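Local structure of succinate-semialdehyde dehydrogenase (NAD(P)(+)) (3RH9) at residues P147-W157 with G175-T186; F338-Q346 with C383-L393. The protein probably oxidises succinate semialdehyde to succinate with NAD+ or NADP+ as the electron acceptor, as a member of the aldehyde dehydrogenase family. All coordinates share one frame; numbering follows the deposited sequence.

Overall arrangement
From the N terminus the chain first closes contact 1, where 147-157 and 175-186 meet as neighbouring parallel strands after a short excursion through helix 162-174. Contact 2 opens only later, when helix 335-350 meets the short helix 383-386 and the loop after it, the chain between them having run through strands 354-357 and 373-376. The two loops thus follow one another without nesting or crossing. Contact 1 belongs to the sheet containing strands 151-154 and 229-233; contact 2 packs helix 335-350 against the approach to strand 393-399 of the other sheet. Their centres lie about 29 Å apart, yet Trp157 CH2 packs 3.9 Å from Phe390 CD2, so that the loop after strand 151-154 meets the loop that precedes strand 393-399.

Contact 1 (P147-W157 with G175-T186); sequences PVGVTGLIVPW and GCPSVIKPASET
Strands 151-154 and 178-181 run parallel, their axes 4.6 Å apart at closest approach and inclined by 21°, and five backbone hydrogen bonds alternate between them from Thr151 N to Pro177 O through to Val155 N with Lys181 O. Leu153 bonds through both its backbone N and its O, the N donating to Val179 O and the O accepting from Lys181 N, each at 2.8 Å. On the sheet face shared by Thr151, Ser178, Leu153 and Ile180, Leu153 CB rests against Ile180 CG1 at 4.0 Å, while its CG reaches back over Ser178 CB; helix 162-174 covers this side through Lys167 and Leu168. Before the strands, Cys176 SG lies beside Val148, 3.7 Å from Val148 CG2. Val150 uses both branches: CG2 meets Pro177 CB at about a right angle, and CG1 reaches Val179 CG2. Beyond the strands, chi1 of 49° puts Trp157 CG between the backbone N and the carbonyl carbon, and the indole turns an edge to Ala183 CB. The Glu185 carboxylate is turned 64° from the indole plane, with OE1 3.4 Å from Trp157 CD1. Strand 151-154, helix 162-174 and strand 178-181 make a beta-alpha-beta unit with adjacent parallel strands, characteristic of the Rossmann-like dinucleotide-binding domain of aldehyde dehydrogenases.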
loop_
_atom_site.group_PDB
_atom_site.type_symbol
_atom_site.label_atom_id
_atom_site.label_comp_id
_atom_site.label_asym_id
_atom_site.label_seq_id
_atom_site.Cartn_x
_atom_site.Cartn_y
_atom_site.Cartn_z
ATOM N N PRO A 147 -0.983 11.261 11.289
ATOM C CA PRO A 147 -0.416 11.731 10.024
ATOM C C PRO A 147 0.799 10.897 9.647
ATOM O O PRO A 147 1.631 10.694 10.521
ATOM C CB PRO A 147 0.039 13.153 10.361
ATOM C CG PRO A 147 -0.816 13.566 11.501
ATOM C CD PRO A 147 -1.139 12.332 12.279
ATOM N N VAL A 148 0.940 10.445 8.400
ATOM C CA VAL A 148 2.153 9.693 8.055
ATOM C C VAL A 148 3.381 10.558 8.251
ATOM O O VAL A 148 4.462 10.064 8.525
ATOM C CB VAL A 148 2.178 9.077 6.601
ATOM C CG1 VAL A 148 1.303 7.841 6.510
ATOM C CG2 VAL A 148 1.824 10.118 5.508
ATOM N N GLY A 149 3.212 11.859 8.113
ATOM C CA GLY A 149 4.338 12.751 8.232
ATOM C C GLY A 149 4.316 13.602 7.003
ATOM O O GLY A 149 3.290 13.676 6.336
ATOM N N VAL A 150 5.438 14.240 6.703
ATOM C CA VAL A 150 5.541 15.098 5.526
ATOM C C VAL A 150 5.503 14.281 4.221
ATOM O O VAL A 150 6.308 13.358 4.020
ATOM C CB VAL A 150 6.821 15.991 5.579
ATOM C CG1 VAL A 150 6.986 16.763 4.297
ATOM C CG2 VAL A 150 6.753 16.937 6.752
ATOM N N THR A 151 4.575 14.616 3.334
ATOM C CA THR A 151 4.467 13.870 2.089
ATOM C C THR A 151 4.924 14.665 0.881
ATOM O O THR A 151 4.866 15.876 0.870
ATOM C CB THR A 151 3.030 13.376 1.855
ATOM O OG1 THR A 151 2.132 14.494 1.825
ATOM C CG2 THR A 151 2.625 12.461 2.979
ATOM N N GLY A 152 5.379 13.962 -0.141
ATOM C CA GLY A 152 5.674 14.578 -1.411
ATOM C C GLY A 152 4.562 14.270 -2.380
ATOM O O GLY A 152 4.289 13.112 -2.670
ATOM N N LEU A 153 3.908 15.314 -2.869
ATOM C CA LEU A 153 2.835 15.167 -3.840
ATOM C C LEU A 153 3.336 15.475 -5.264
ATOM O O LEU A 153 3.677 16.642 -5.577
ATOM C CB LEU A 153 1.674 16.092 -3.469
ATOM C CG LEU A 153 1.126 15.951 -2.047
ATOM C CD1 LEU A 153 -0.257 16.532 -1.952
ATOM C CD2 LEU A 153 1.090 14.510 -1.648
ATOM N N ILE A 154 3.389 14.447 -6.117
ATOM C CA ILE A 154 3.922 14.597 -7.470
ATOM C C ILE A 154 2.863 14.333 -8.532
ATOM O O ILE A 154 2.270 13.242 -8.578
ATOM C CB ILE A 154 5.121 13.665 -7.693
ATOM C CG1 ILE A 154 5.985 13.627 -6.440
ATOM C CG2 ILE A 154 5.941 14.092 -8.890
ATOM C CD1 ILE A 154 7.237 12.797 -6.614
ATOM N N VAL A 155 2.624 15.332 -9.384
ATOM C CA VAL A 155 1.518 15.264 -10.341
ATOM C C VAL A 155 1.980 15.502 -11.779
ATOM O O VAL A 155 3.020 16.117 -11.993
ATOM C CB VAL A 155 0.378 16.242 -9.966
ATOM C CG1 VAL A 155 -0.148 15.933 -8.558
ATOM C CG2 VAL A 155 0.852 17.683 -10.075
ATOM N N PRO A 156 1.217 14.989 -12.771
ATOM C CA PRO A 156 1.581 15.107 -14.179
ATOM C C PRO A 156 0.926 16.333 -14.774
ATOM O O PRO A 156 0.279 17.095 -14.063
ATOM C CB PRO A 156 0.938 13.862 -14.809
ATOM C CG PRO A 156 0.094 13.243 -13.772
ATOM C CD PRO A 156 -0.017 14.202 -12.633
ATOM N N TRP A 157 1.066 16.510 -16.076
ATOM C CA TRP A 157 0.418 17.625 -16.729
ATOM C C TRP A 157 -1.021 17.320 -17.146
ATOM O O TRP A 157 -1.737 18.250 -17.500
ATOM C CB TRP A 157 1.239 18.101 -17.933
ATOM C CG TRP A 157 1.647 16.986 -18.844
ATOM C CD1 TRP A 157 2.870 16.401 -18.925
ATOM C CD2 TRP A 157 0.812 16.305 -19.780
ATOM N NE1 TRP A 157 2.855 15.397 -19.856
ATOM C CE2 TRP A 157 1.602 15.317 -20.398
ATOM C CE3 TRP A 157 -0.527 16.444 -20.165
ATOM C CZ2 TRP A 157 1.103 14.473 -21.384
ATOM C CZ3 TRP A 157 -1.023 15.603 -21.133
ATOM C CH2 TRP A 157 -0.210 14.628 -21.737
ATOM N N GLY A 175 -3.767 15.910 8.269
ATOM C CA GLY A 175 -2.828 16.723 9.012
ATOM C C GLY A 175 -1.414 16.570 8.480
ATOM O O GLY A 175 -0.451 16.794 9.204
ATOM N N CYS A 176 -1.288 16.180 7.211
ATOM C CA CYS A 176 0.025 15.956 6.601
ATOM C C CYS A 176 0.530 17.172 5.866
ATOM O O CYS A 176 -0.041 17.552 4.858
ATOM C CB CYS A 176 -0.017 14.771 5.626
ATOM S SG CYS A 176 0.079 13.189 6.469
ATOM N N PRO A 177 1.601 17.792 6.376
ATOM C CA PRO A 177 2.252 18.851 5.598
ATOM C C PRO A 177 2.799 18.240 4.311
ATOM O O PRO A 177 3.230 17.089 4.297
ATOM C CB PRO A 177 3.399 19.315 6.512
ATOM C CG PRO A 177 3.040 18.821 7.892
ATOM C CD PRO A 177 2.276 17.548 7.663
ATOM N N SER A 178 2.771 18.988 3.225
ATOM C CA SER A 178 3.166 18.415 1.957
ATOM C C SER A 178 4.141 19.295 1.179
ATOM O O SER A 178 4.176 20.513 1.332
ATOM C CB SER A 178 1.925 18.094 1.121
ATOM O OG SER A 178 1.025 19.189 1.093
ATOM N N VAL A 179 4.948 18.646 0.356
ATOM C CA VAL A 179 5.840 19.322 -0.556
ATOM C C VAL A 179 5.331 18.974 -1.942
ATOM O O VAL A 179 5.162 17.796 -2.257
ATOM C CB VAL A 179 7.256 18.807 -0.375
ATOM C CG1 VAL A 179 8.157 19.347 -1.459
ATOM C CG2 VAL A 179 7.769 19.171 0.991
ATOM N N ILE A 180 5.050 19.984 -2.764
ATOM C CA ILE A 180 4.324 19.750 -4.017
ATOM C C ILE A 180 5.116 20.000 -5.299
ATOM O O ILE A 180 5.697 21.072 -5.466
ATOM C CB ILE A 180 3.030 20.562 -4.071
ATOM C CG1 ILE A 180 2.076 20.072 -2.976
ATOM C CG2 ILE A 180 2.402 20.453 -5.474
ATOM C CD1 ILE A 180 0.699 20.703 -2.981
ATOM N N LYS A 181 5.106 19.013 -6.205
ATOM C CA LYS A 181 5.871 19.093 -7.440
ATOM C C LYS A 181 5.042 18.847 -8.705
ATOM O O LYS A 181 4.712 17.707 -9.020
ATOM C CB LYS A 181 7.033 18.099 -7.395
ATOM C CG LYS A 181 8.155 18.393 -8.385
ATOM C CD LYS A 181 7.696 18.224 -9.810
ATOM C CE LYS A 181 8.865 17.987 -10.747
ATOM N NZ LYS A 181 10.072 18.649 -10.185
ATOM N N PRO A 182 4.735 19.917 -9.461
ATOM C CA PRO A 182 3.964 19.767 -10.699
ATOM C C PRO A 182 4.862 19.470 -11.887
ATOM O O PRO A 182 6.085 19.604 -11.796
ATOM C CB PRO A 182 3.338 21.146 -10.863
ATOM C CG PRO A 182 4.425 22.061 -10.393
ATOM C CD PRO A 182 5.128 21.325 -9.244
ATOM N N ALA A 183 4.252 19.057 -12.992
ATOM C CA ALA A 183 4.980 18.820 -14.230
ATOM C C ALA A 183 5.520 20.156 -14.765
ATOM O O ALA A 183 4.856 21.181 -14.653
ATOM C CB ALA A 183 4.060 18.161 -15.238
ATOM N N SER A 184 6.720 20.154 -15.339
ATOM C CA SER A 184 7.270 21.398 -15.878
ATOM C C SER A 184 6.495 21.912 -17.097
ATOM O O SER A 184 6.683 23.051 -17.511
ATOM C CB SER A 184 8.742 21.246 -16.230
ATOM O OG SER A 184 9.496 20.936 -15.081
ATOM N N GLU A 185 5.637 21.071 -17.671
ATOM C CA GLU A 185 4.764 21.478 -18.770
ATOM C C GLU A 185 3.591 22.314 -18.268
ATOM O O GLU A 185 2.997 23.085 -19.026
ATOM C CB GLU A 185 4.215 20.255 -19.519
ATOM C CG GLU A 185 5.256 19.446 -20.303
ATOM C CD GLU A 185 5.996 18.397 -19.449
ATOM O OE1 GLU A 185 5.662 18.235 -18.244
ATOM O OE2 GLU A 185 6.910 17.729 -20.001
ATOM N N THR A 186 3.246 22.146 -16.992
ATOM C CA THR A 186 2.091 22.842 -16.423
ATOM C C THR A 186 2.288 23.317 -14.986
ATOM O O THR A 186 1.534 22.935 -14.098
ATOM C CB THR A 186 0.825 21.967 -16.499
ATOM O OG1 THR A 186 1.146 20.638 -16.065
ATOM C CG2 THR A 186 0.281 21.930 -17.931
#

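Contact 2 (F338-Q346 with C383-L393); sequences FDKVKRHLQ and CCYQEETFGPL
His344 turns its CG anti to its carbonyl carbon (chi1 -76°) and Glu387 extends straight beyond CG (chi2 179°), which brings imidazole and carboxylate together with their planes almost perpendicular. His344 NE2 donates to Glu387 OE1 at 3.0 Å; the oxygen lies in the ring plane, but the nitrogen stands above the carboxylate plane. That same oxygen accepts from Arg343 NH2 at 2.9 Å through its syn lone pair, with the bond in the guanidinium plane, while Arg343 NH1 makes a weak bond to Glu387 OE2. The bend at chi3 (69°) swings the guanidinium round to this carboxylate. Lys340 NZ adds a long salt bridge to Glu387 OE1, 3.7 Å away, so three basic side chains of one helical face gather round a single carboxylate and would probably stabilise its negative charge. Elsewhere on the imidazole edge, ND1 of His344 shares a hydrogen bond of 2.9 Å with Thr389 OG1. These two edge bonds fix the ring's rotation, and Cys383 CB lies over one face in a CH-pi contact. In the aldehyde dehydrogenase fold, the arrangement holds helix 335-350 against the segment leading into strand 393-399 of the catalytic domain's sheet. Water 1 also spans the two, donating to His344 O and accepting from Cys384 N. About one turn before His344 in the helix, Val341 CG2 lies against Gly391 CA, just before the inverse gamma turn centred on Pro392. Leu345 CD1 meets Leu393 CD1 at 3.8 Å, and both leucines also touch Thr373 of strand 373-376.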
loop_
_atom_site.group_PDB
_atom_site.type_symbol
_atom_site.label_atom_id
_atom_site.label_comp_id
_atom_site.label_asym_id
_atom_site.label_seq_id
_atom_site.Cartn_x
_atom_site.Cartn_y
_atom_site.Cartn_z
ATOM N N PHE A 338 2.296 14.113 -29.762
ATOM C CA PHE A 338 1.804 14.181 -31.126
ATOM C C PHE A 338 2.391 13.061 -32.000
ATOM O O PHE A 338 1.669 12.352 -32.685
ATOM C CB PHE A 338 2.110 15.559 -31.721
ATOM C CG PHE A 338 1.503 15.774 -33.062
ATOM C CD1 PHE A 338 2.269 15.680 -34.207
ATOM C CD2 PHE A 338 0.153 16.043 -33.190
ATOM C CE1 PHE A 338 1.697 15.865 -35.460
ATOM C CE2 PHE A 338 -0.418 16.226 -34.435
ATOM C CZ PHE A 338 0.357 16.135 -35.568
ATOM N N ASP A 339 3.704 12.887 -31.974
ATOM C CA ASP A 339 4.316 11.867 -32.811
ATOM C C ASP A 339 3.787 10.470 -32.479
ATOM O O ASP A 339 3.606 9.647 -33.368
ATOM C CB ASP A 339 5.845 11.934 -32.733
ATOM C CG ASP A 339 6.399 13.177 -33.407
ATOM O OD1 ASP A 339 5.617 13.885 -34.064
ATOM O OD2 ASP A 339 7.608 13.467 -33.279
ATOM N N LYS A 340 3.535 10.206 -31.203
ATOM C CA LYS A 340 2.998 8.914 -30.800
ATOM C C LYS A 340 1.594 8.694 -31.363
ATOM O O LYS A 340 1.302 7.640 -31.940
ATOM C CB LYS A 340 2.989 8.780 -29.277
ATOM C CG LYS A 340 2.574 7.393 -28.782
ATOM C CD LYS A 340 2.758 7.230 -27.285
ATOM C CE LYS A 340 2.649 5.763 -26.908
ATOM N NZ LYS A 340 3.129 5.511 -25.524
ATOM N N VAL A 341 0.719 9.683 -31.205
ATOM C CA VAL A 341 -0.614 9.539 -31.766
ATOM C C VAL A 341 -0.491 9.301 -33.268
ATOM O O VAL A 341 -1.204 8.462 -33.831
ATOM C CB VAL A 341 -1.549 10.728 -31.469
ATOM C CG1 VAL A 341 -2.947 10.412 -31.950
ATOM C CG2 VAL A 341 -1.580 11.010 -29.994
ATOM N N LYS A 342 0.436 10.007 -33.910
ATOM C CA LYS A 342 0.633 9.841 -35.340
ATOM C C LYS A 342 1.053 8.417 -35.662
ATOM O O LYS A 342 0.455 7.766 -36.515
ATOM C CB LYS A 342 1.671 10.823 -35.877
ATOM C CG LYS A 342 1.689 10.877 -37.400
ATOM C CD LYS A 342 2.215 12.198 -37.917
ATOM C CE LYS A 342 3.724 12.256 -37.879
ATOM N NZ LYS A 342 4.208 13.258 -38.879
ATOM N N ARG A 343 2.067 7.943 -34.950
ATOM C CA ARG A 343 2.646 6.628 -35.173
ATOM C C ARG A 343 1.655 5.463 -34.985
ATOM O O ARG A 343 1.725 4.466 -35.706
ATOM C CB ARG A 343 3.884 6.448 -34.291
ATOM C CG ARG A 343 4.394 5.046 -34.287
ATOM C CD ARG A 343 5.658 4.887 -33.496
ATOM N NE ARG A 343 5.491 5.050 -32.053
ATOM C CZ ARG A 343 4.922 4.157 -31.243
ATOM N NH1 ARG A 343 4.408 3.035 -31.724
ATOM N NH2 ARG A 343 4.851 4.401 -29.938
ATOM N N HIS A 344 0.744 5.599 -34.020
ATOM C CA HIS A 344 -0.328 4.625 -33.802
ATOM C C HIS A 344 -1.339 4.700 -34.905
ATOM O O HIS A 344 -1.979 3.706 -35.231
ATOM C CB HIS A 344 -1.063 4.874 -32.486
ATOM C CG HIS A 344 -0.299 4.442 -31.277
ATOM N ND1 HIS A 344 -0.900 4.232 -30.056
ATOM C CD2 HIS A 344 1.016 4.175 -31.103
ATOM C CE1 HIS A 344 0.015 3.861 -29.179
ATOM N NE2 HIS A 344 1.184 3.818 -29.788
ATOM N N LEU A 345 -1.529 5.882 -35.468
ATOM C CA LEU A 345 -2.432 5.965 -36.604
ATOM C C LEU A 345 -1.803 5.253 -37.818
ATOM O O LEU A 345 -2.382 4.347 -38.400
ATOM C CB LEU A 345 -2.771 7.413 -36.915
ATOM C CG LEU A 345 -3.894 7.562 -37.935
ATOM C CD1 LEU A 345 -5.125 6.799 -37.493
ATOM C CD2 LEU A 345 -4.201 9.028 -38.157
ATOM N N GLN A 346 -0.590 5.646 -38.164
ATOM C CA GLN A 346 0.137 4.990 -39.224
ATOM C C GLN A 346 0.159 3.467 -39.064
ATOM O O GLN A 346 -0.060 2.718 -40.026
ATOM C CB GLN A 346 1.565 5.526 -39.283
ATOM C CG GLN A 346 2.231 5.243 -40.604
ATOM C CD GLN A 346 1.486 5.885 -41.763
ATOM O OE1 GLN A 346 1.433 7.121 -41.889
ATOM N NE2 GLN A 346 0.897 5.052 -42.611
ATOM N N CYS A 383 -0.036 -1.403 -32.398
ATOM C CA CYS A 383 0.541 -0.578 -31.350
ATOM C C CYS A 383 -0.480 0.065 -30.439
ATOM O O CYS A 383 -0.328 0.044 -29.212
ATOM C CB CYS A 383 1.380 0.518 -31.975
ATOM S SG CYS A 383 2.791 -0.168 -32.739
ATOM N N CYS A 384 -1.499 0.667 -31.044
ATOM C CA CYS A 384 -2.470 1.440 -30.291
ATOM C C CYS A 384 -3.269 0.509 -29.394
ATOM O O CYS A 384 -3.921 0.946 -28.453
ATOM C CB CYS A 384 -3.379 2.235 -31.232
ATOM S SG CYS A 384 -4.463 1.231 -32.289
ATOM N N TYR A 385 -3.200 -0.784 -29.688
ATOM C CA TYR A 385 -3.863 -1.795 -28.885
ATOM C C TYR A 385 -2.935 -2.201 -27.760
ATOM O O TYR A 385 -3.381 -2.537 -26.678
ATOM C CB TYR A 385 -4.175 -3.009 -29.748
ATOM C CG TYR A 385 -4.968 -4.106 -29.067
ATOM C CD1 TYR A 385 -4.356 -5.001 -28.199
ATOM C CD2 TYR A 385 -6.327 -4.262 -29.319
ATOM C CE1 TYR A 385 -5.079 -6.013 -27.588
ATOM C CE2 TYR A 385 -7.062 -5.270 -28.719
ATOM C CZ TYR A 385 -6.437 -6.151 -27.853
ATOM O OH TYR A 385 -7.174 -7.166 -27.248
ATOM N N GLN A 386 -1.639 -2.182 -28.027
ATOM C CA GLN A 386 -0.664 -2.621 -27.051
ATOM C C GLN A 386 -0.246 -1.486 -26.103
ATOM O O GLN A 386 0.081 -1.715 -24.939
ATOM C CB GLN A 386 0.554 -3.189 -27.761
ATOM C CG GLN A 386 0.278 -4.442 -28.538
ATOM C CD GLN A 386 1.291 -4.662 -29.650
ATOM O OE1 GLN A 386 1.256 -5.680 -30.349
ATOM N NE2 GLN A 386 2.195 -3.696 -29.831
ATOM N N GLU A 387 -0.271 -0.260 -26.616
ATOM C CA GLU A 387 0.181 0.903 -25.874
ATOM C C GLU A 387 -0.996 1.826 -25.633
ATOM O O GLU A 387 -1.983 1.772 -26.344
ATOM C CB GLU A 387 1.223 1.666 -26.685
ATOM C CG GLU A 387 2.214 0.791 -27.427
ATOM C CD GLU A 387 3.216 1.604 -28.244
ATOM O OE1 GLU A 387 3.364 2.816 -27.980
ATOM O OE2 GLU A 387 3.858 1.031 -29.151
ATOM N N GLU A 388 -0.894 2.694 -24.636
ATOM C CA GLU A 388 -1.908 3.723 -24.501
ATOM C C GLU A 388 -1.531 4.910 -25.374
ATOM O O GLU A 388 -0.368 5.314 -25.437
ATOM C CB GLU A 388 -2.207 4.078 -23.034
ATOM C CG GLU A 388 -1.314 5.071 -22.367
ATOM C CD GLU A 388 -1.827 5.425 -20.961
ATOM O OE1 GLU A 388 -3.067 5.478 -20.750
ATOM O OE2 GLU A 388 -0.984 5.650 -20.064
ATOM N N THR A 389 -2.534 5.432 -26.068
ATOM C CA THR A 389 -2.338 6.323 -27.206
ATOM C C THR A 389 -2.199 7.777 -26.788
ATOM O O THR A 389 -1.477 8.541 -27.418
ATOM C CB THR A 389 -3.501 6.175 -28.221
ATOM O OG1 THR A 389 -3.421 4.897 -28.881
ATOM C CG2 THR A 389 -3.471 7.278 -29.244
ATOM N N PHE A 390 -2.881 8.142 -25.708
ATOM C CA PHE A 390 -2.882 9.518 -25.221
ATOM C C PHE A 390 -3.095 10.553 -26.320
ATOM O O PHE A 390 -2.325 11.490 -26.459
ATOM C CB PHE A 390 -1.601 9.813 -24.453
ATOM C CG PHE A 390 -1.793 9.842 -22.976
ATOM C CD1 PHE A 390 -2.533 8.862 -22.349
ATOM C CD2 PHE A 390 -1.253 10.859 -22.215
ATOM C CE1 PHE A 390 -2.738 8.887 -20.990
ATOM C CE2 PHE A 390 -1.444 10.888 -20.845
ATOM C CZ PHE A 390 -2.189 9.895 -20.230
ATOM N N GLY A 391 -4.154 10.372 -27.093
ATOM C CA GLY A 391 -4.486 11.282 -28.168
ATOM C C GLY A 391 -5.899 11.012 -28.650
ATOM O O GLY A 391 -6.535 10.052 -28.217
ATOM N N PRO A 392 -6.406 11.870 -29.542
ATOM C CA PRO A 392 -7.797 11.819 -29.987
ATOM C C PRO A 392 -8.031 10.730 -31.012
ATOM O O PRO A 392 -8.678 10.988 -32.015
ATOM C CB PRO A 392 -7.977 13.172 -30.661
ATOM C CG PRO A 392 -6.626 13.479 -31.151
ATOM C CD PRO A 392 -5.754 13.097 -30.011
ATOM N N LEU A 393 -7.536 9.529 -30.749
ATOM C CA LEU A 393 -7.681 8.414 -31.667
ATOM C C LEU A 393 -8.654 7.394 -31.101
ATOM O O LEU A 393 -8.599 7.082 -29.910
ATOM C CB LEU A 393 -6.325 7.760 -31.870
ATOM C CG LEU A 393 -6.260 6.526 -32.756
ATOM C CD1 LEU A 393 -6.947 6.790 -34.104
ATOM C CD2 LEU A 393 -4.799 6.127 -32.935
HETATM O O HOH W 1 -1.589 0.955 -33.986
#